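Ankyrin repeat and SOCS box protein 11 (Homo sapiens, PDB 4UUC) recognises substrates such as BIK, DIRAS2 and RPN1 for a cullin-5-RING E3 ubiquitin ligase, marking them for proteasomal degradation. Local coordinates at residues 143-152 against 177-186. Sequence-based numbering, arbitrary orientation.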
ATOM      1  N   CYS A 143      -5.663  -0.617   9.531  1.00 13.88           N
ATOM      2  CA  CYS A 143      -6.756  -0.443  10.479  1.00 14.35           C
ATOM      3  C   CYS A 143      -7.819   0.522   9.958  1.00 18.06           C
ATOM      4  O   CYS A 143      -9.011   0.317  10.173  1.00 16.89           O
ATOM      5  CB  CYS A 143      -6.215   0.039  11.825  1.00 20.56           C
ATOM      6  SG  CYS A 143      -5.209  -1.201  12.687  1.00 16.37           S
ATOM      7  N   THR A 144      -7.390   1.564   9.256  1.00 13.46           N
ATOM      8  CA  THR A 144      -8.323   2.525   8.680  1.00 14.81           C
ATOM      9  C   THR A 144      -9.266   1.864   7.665  1.00 15.42           C
ATOM     10  O   THR A 144     -10.445   2.218   7.586  1.00 18.25           O
ATOM     11  CB  THR A 144      -7.563   3.673   8.006  1.00 15.96           C
ATOM     12  OG1 THR A 144      -6.757   4.334   8.988  1.00 17.74           O
ATOM     13  CG2 THR A 144      -8.526   4.678   7.383  1.00 18.55           C
ATOM     14  N   TYR A 145      -8.750   0.900   6.909  1.00 16.23           N
ATOM     15  CA  TYR A 145      -9.513   0.260   5.834  1.00 16.82           C
ATOM     16  C   TYR A 145      -9.951  -1.176   6.146  1.00 17.61           C
ATOM     17  O   TYR A 145     -10.374  -1.911   5.252  1.00 18.58           O
ATOM     18  CB  TYR A 145      -8.691   0.310   4.546  1.00 13.98           C
ATOM     19  CG  TYR A 145      -8.606   1.729   4.033  1.00 17.34           C
ATOM     20  CD1 TYR A 145      -9.664   2.294   3.337  1.00 23.00           C
ATOM     21  CD2 TYR A 145      -7.499   2.522   4.299  1.00 17.67           C
ATOM     22  CE1 TYR A 145      -9.611   3.596   2.888  1.00 20.70           C
ATOM     23  CE2 TYR A 145      -7.436   3.830   3.851  1.00 21.67           C
ATOM     24  CZ  TYR A 145      -8.498   4.361   3.150  1.00 29.48           C
ATOM     25  OH  TYR A 145      -8.450   5.663   2.699  1.00 32.04           O
ATOM     26  N   GLN A 146      -9.871  -1.555   7.418  1.00 16.30           N
ATOM     27  CA  GLN A 146     -10.435  -2.820   7.904  1.00 15.39           C
ATOM     28  C   GLN A 146      -9.817  -4.043   7.229  1.00 20.22           C
ATOM     29  O   GLN A 146     -10.505  -5.028   6.950  1.00 20.50           O
ATOM     30  CB  GLN A 146     -11.955  -2.834   7.700  1.00 24.16           C
ATOM     31  CG  GLN A 146     -12.677  -1.626   8.288  1.00 22.95           C
ATOM     32  CD  GLN A 146     -14.186  -1.725   8.158  1.00 37.22           C
ATOM     33  OE1 GLN A 146     -14.902  -1.823   9.154  1.00 29.13           O
ATOM     34  NE2 GLN A 146     -14.677  -1.696   6.925  1.00 41.37           N
ATOM     35  N   ARG A 147      -8.513  -3.984   6.986  1.00 18.20           N
ATOM     36  CA  ARG A 147      -7.799  -5.073   6.330  1.00 18.84           C
ATOM     37  C   ARG A 147      -7.280  -6.063   7.366  1.00 17.56           C
ATOM     38  O   ARG A 147      -6.122  -5.999   7.782  1.00 19.18           O
ATOM     39  CB  ARG A 147      -6.650  -4.517   5.489  1.00 18.18           C
ATOM     40  CG  ARG A 147      -7.081  -3.458   4.485  1.00 20.88           C
ATOM     41  CD  ARG A 147      -8.167  -3.960   3.544  1.00 21.29           C
ATOM     42  NE  ARG A 147      -8.453  -3.001   2.476  1.00 19.90           N
ATOM     43  CZ  ARG A 147      -9.468  -3.114   1.626  1.00 21.54           C
ATOM     44  NH1 ARG A 147     -10.300  -4.147   1.717  1.00 29.19           N
ATOM     45  NH2 ARG A 147      -9.655  -2.199   0.684  1.00 22.42           N
ATOM     46  N   VAL A 148      -8.154  -6.972   7.786  1.00 18.38           N
ATOM     47  CA  VAL A 148      -7.867  -7.845   8.919  1.00 15.91           C
ATOM     48  C   VAL A 148      -6.605  -8.680   8.711  1.00 15.65           C
ATOM     49  O   VAL A 148      -5.761  -8.762   9.600  1.00 18.61           O
ATOM     50  CB  VAL A 148      -9.042  -8.805   9.207  1.00 17.73           C
ATOM     51  CG1 VAL A 148      -8.790  -9.571  10.501  1.00 20.81           C
ATOM     52  CG2 VAL A 148     -10.355  -8.043   9.296  1.00 21.97           C
ATOM     53  N   ASP A 149      -6.484  -9.314   7.548  1.00 19.61           N
ATOM     54  CA  ASP A 149      -5.327 -10.162   7.269  1.00 22.10           C
ATOM     55  C   ASP A 149      -4.030  -9.352   7.272  1.00 19.46           C
ATOM     56  O   ASP A 149      -2.994  -9.830   7.731  1.00 20.55           O
ATOM     57  CB  ASP A 149      -5.490 -10.878   5.927  1.00 27.23           C
ATOM     58  CG  ASP A 149      -6.595 -11.921   5.946  1.00 39.13           C
ATOM     59  OD1 ASP A 149      -6.965 -12.391   7.046  1.00 34.10           O
ATOM     60  OD2 ASP A 149      -7.086 -12.278   4.852  1.00 41.13           O
ATOM     61  N   CYS A 150      -4.084  -8.127   6.756  1.00 19.77           N
ATOM     62  CA  CYS A 150      -2.912  -7.252   6.757  1.00 17.26           C
ATOM     63  C   CYS A 150      -2.539  -6.825   8.175  1.00 15.22           C
ATOM     64  O   CYS A 150      -1.357  -6.776   8.524  1.00 15.91           O
ATOM     65  CB  CYS A 150      -3.159  -6.015   5.887  1.00 21.84           C
ATOM     66  SG  CYS A 150      -3.148  -6.354   4.113  1.00 23.41           S
ATOM     67  N   VAL A 151      -3.547  -6.523   8.988  1.00 18.74           N
ATOM     68  CA  VAL A 151      -3.325  -6.173  10.386  1.00 19.25           C
ATOM     69  C   VAL A 151      -2.639  -7.332  11.101  1.00 18.84           C
ATOM     70  O   VAL A 151      -1.633  -7.142  11.781  1.00 18.77           O
ATOM     71  CB  VAL A 151      -4.655  -5.817  11.104  1.00 16.64           C
ATOM     72  CG1 VAL A 151      -4.463  -5.714  12.615  1.00 17.42           C
ATOM     73  CG2 VAL A 151      -5.225  -4.510  10.561  1.00 18.64           C
ATOM     74  N   LYS A 152      -3.179  -8.534  10.929  1.00 17.82           N
ATOM     75  CA  LYS A 152      -2.636  -9.714  11.594  1.00 18.51           C
ATOM     76  C   LYS A 152      -1.184  -9.957  11.198  1.00 19.03           C
ATOM     77  O   LYS A 152      -0.322 -10.155  12.054  1.00 21.70           O
ATOM     78  CB  LYS A 152      -3.481 -10.947  11.272  1.00 23.87           C
ATOM     79  CG  LYS A 152      -2.983 -12.217  11.948  1.00 27.51           C
ATOM     80  CD  LYS A 152      -4.012 -13.324  11.864  1.00 30.68           C
ATOM     81  CE  LYS A 152      -3.570 -14.556  12.642  1.00 36.15           C
ATOM     82  NZ  LYS A 152      -2.432 -15.253  11.984  1.00 38.31           N
ATOM     83  N   GLN A 177     -13.903   2.702  12.701  1.00 18.13           N
ATOM     84  CA  GLN A 177     -14.436   1.764  11.715  1.00 16.65           C
ATOM     85  C   GLN A 177     -15.395   0.776  12.381  1.00 19.28           C
ATOM     86  O   GLN A 177     -15.885   1.028  13.482  1.00 21.61           O
ATOM     87  CB  GLN A 177     -13.306   1.008  11.007  1.00 18.16           C
ATOM     88  CG  GLN A 177     -12.139   1.869  10.547  1.00 20.24           C
ATOM     89  CD  GLN A 177     -12.564   3.117   9.806  1.00 27.92           C
ATOM     90  OE1 GLN A 177     -13.528   3.105   9.039  1.00 24.26           O
ATOM     91  NE2 GLN A 177     -11.841   4.209  10.033  1.00 26.76           N
ATOM     92  N   SER A 178     -15.649  -0.345  11.709  1.00 18.19           N
ATOM     93  CA  SER A 178     -16.680  -1.289  12.135  1.00 19.96           C
ATOM     94  C   SER A 178     -16.172  -2.727  12.275  1.00 24.38           C
ATOM     95  O   SER A 178     -16.971  -3.669  12.275  1.00 23.97           O
ATOM     96  CB  SER A 178     -17.845  -1.257  11.139  1.00 22.93           C
ATOM     97  OG  SER A 178     -18.399   0.044  11.055  1.00 37.57           O
ATOM     98  N   ASN A 179     -14.858  -2.897  12.412  1.00 19.74           N
ATOM     99  CA  ASN A 179     -14.263  -4.234  12.486  1.00 18.23           C
ATOM    100  C   ASN A 179     -13.781  -4.602  13.884  1.00 18.15           C
ATOM    101  O   ASN A 179     -12.786  -4.067  14.378  1.00 15.76           O
ATOM    102  CB  ASN A 179     -13.095  -4.361  11.513  1.00 15.55           C
ATOM    103  CG  ASN A 179     -12.712  -5.807  11.263  1.00 19.47           C
ATOM    104  OD1 ASN A 179     -12.084  -6.446  12.105  1.00 17.74           O
ATOM    105  ND2 ASN A 179     -13.103  -6.334  10.105  1.00 23.43           N
ATOM    106  N   VAL A 180     -14.492  -5.542  14.498  1.00 15.11           N
ATOM    107  CA  VAL A 180     -14.196  -6.013  15.844  1.00 16.06           C
ATOM    108  C   VAL A 180     -12.916  -6.846  15.894  1.00 14.67           C
ATOM    109  O   VAL A 180     -12.149  -6.740  16.853  1.00 17.89           O
ATOM    110  CB  VAL A 180     -15.385  -6.842  16.399  1.00 18.12           C
ATOM    111  CG1 VAL A 180     -14.997  -7.627  17.661  1.00 21.23           C
ATOM    112  CG2 VAL A 180     -16.571  -5.935  16.689  1.00 17.96           C
ATOM    113  N   GLU A 181     -12.684  -7.673  14.876  1.00 13.59           N
ATOM    114  CA  GLU A 181     -11.494  -8.524  14.853  1.00 12.24           C
ATOM    115  C   GLU A 181     -10.212  -7.688  14.970  1.00 16.31           C
ATOM    116  O   GLU A 181      -9.280  -8.071  15.678  1.00 15.32           O
ATOM    117  CB  GLU A 181     -11.467  -9.386  13.588  1.00 16.21           C
ATOM    118  CG  GLU A 181     -12.449 -10.558  13.670  1.00 15.87           C
ATOM    119  CD  GLU A 181     -12.353 -11.533  12.504  1.00 20.01           C
ATOM    120  OE1 GLU A 181     -12.187 -11.090  11.346  1.00 20.28           O
ATOM    121  OE2 GLU A 181     -12.448 -12.754  12.756  1.00 19.65           O
ATOM    122  N   VAL A 182     -10.188  -6.536  14.309  1.00 15.31           N
ATOM    123  CA  VAL A 182      -9.035  -5.642  14.369  1.00 15.13           C
ATOM    124  C   VAL A 182      -8.816  -5.095  15.788  1.00 13.15           C
ATOM    125  O   VAL A 182      -7.679  -5.004  16.253  1.00 14.59           O
ATOM    126  CB  VAL A 182      -9.197  -4.479  13.368  1.00 16.29           C
ATOM    127  CG1 VAL A 182      -8.137  -3.398  13.595  1.00 17.74           C
ATOM    128  CG2 VAL A 182      -9.120  -5.003  11.945  1.00 15.73           C
ATOM    129  N   ILE A 183      -9.900  -4.735  16.470  1.00 14.87           N
ATOM    130  CA  ILE A 183      -9.815  -4.250  17.846  1.00 16.29           C
ATOM    131  C   ILE A 183      -9.138  -5.287  18.747  1.00 16.27           C
ATOM    132  O   ILE A 183      -8.216  -4.958  19.501  1.00 15.29           O
ATOM    133  CB  ILE A 183     -11.215  -3.907  18.416  1.00 21.38           C
ATOM    134  CG1 ILE A 183     -11.876  -2.790  17.602  1.00 20.41           C
ATOM    135  CG2 ILE A 183     -11.126  -3.497  19.887  1.00 22.66           C
ATOM    136  CD1 ILE A 183     -11.195  -1.427  17.709  1.00 17.81           C
ATOM    137  N   HIS A 184      -9.583  -6.538  18.675  1.00 17.36           N
ATOM    138  CA  HIS A 184      -9.025  -7.571  19.552  1.00 19.01           C
ATOM    139  C   HIS A 184      -7.585  -7.922  19.174  1.00 16.09           C
ATOM    140  O   HIS A 184      -6.760  -8.192  20.049  1.00 17.25           O
ATOM    141  CB  HIS A 184      -9.904  -8.825  19.534  1.00 17.53           C
ATOM    142  CG  HIS A 184     -11.221  -8.638  20.219  1.00 15.06           C
ATOM    143  ND1 HIS A 184     -11.324  -8.160  21.509  1.00 18.75           N
ATOM    144  CD2 HIS A 184     -12.489  -8.857  19.797  1.00 16.82           C
ATOM    145  CE1 HIS A 184     -12.599  -8.095  21.851  1.00 20.18           C
ATOM    146  NE2 HIS A 184     -13.326  -8.513  20.830  1.00 16.44           N
ATOM    147  N   LEU A 185      -7.275  -7.901  17.880  1.00 14.25           N
ATOM    148  CA  LEU A 185      -5.910  -8.158  17.424  1.00 15.12           C
ATOM    149  C   LEU A 185      -4.943  -7.105  17.960  1.00 14.83           C
ATOM    150  O   LEU A 185      -3.879  -7.446  18.469  1.00 17.99           O
ATOM    151  CB  LEU A 185      -5.842  -8.192  15.895  1.00 18.13           C
ATOM    152  CG  LEU A 185      -6.216  -9.513  15.212  1.00 18.79           C
ATOM    153  CD1 LEU A 185      -6.411  -9.298  13.720  1.00 20.44           C
ATOM    154  CD2 LEU A 185      -5.156 -10.565  15.454  1.00 23.30           C
ATOM    155  N   LEU A 186      -5.302  -5.830  17.824  1.00 14.27           N
ATOM    156  CA  LEU A 186      -4.475  -4.750  18.355  1.00 15.18           C
ATOM    157  C   LEU A 186      -4.294  -4.878  19.867  1.00 15.32           C
ATOM    158  O   LEU A 186      -3.184  -4.749  20.387  1.00 19.45           O
ATOM    159  CB  LEU A 186      -5.085  -3.384  18.030  1.00 15.72           C
ATOM    160  CG  LEU A 186      -5.025  -2.922  16.575  1.00 19.49           C
ATOM    161  CD1 LEU A 186      -5.765  -1.599  16.431  1.00 14.50           C
ATOM    162  CD2 LEU A 186      -3.591  -2.785  16.095  1.00 18.56           C
TER
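Ankyrin repeats five and six of the ASB11 ankyrin repeat domain stack here, the inter-helix turn and second helix of one, Cys143 to Lys152, lying against the equivalent part of the next, Gln177 to Leu186. Helices 148-152 and 180-186 run almost parallel, their axes 9.9 Å apart at closest approach. At the turn, Gln146 has its chain extended beyond CG (chi2 -176°), which brings OE1 to the backbone N of Ser178 at 3.0 Å; this N-H comes in tilted 33° from the amide's carbonyl plane. With an alanine in place of the glutamine, the Ser178 N-H is likely to lose its acceptor, and Gln177 CB its neighbour CG. Gln177 itself folds back at chi2 (-48°), laying CD 3.2 Å from Thr144 O, while its NE2 bonds to Ala173 O in helix 170-175. Further along, Val148 CG1 meets Leu185 CD1 at 4.0 Å, and the CG2 methyls of Val151 and Val182 touch. Deeper in, Cys143 SG touches both Val182 CG1 and Leu186 CD1, 3.8 Å from each. Asn179 is the N-cap of helix 180-186: its OD1 accepts from Val182 N in the carbonyl plane at 2.9 Å, and its ND2 packs 3.3 Å from Val148 CG2.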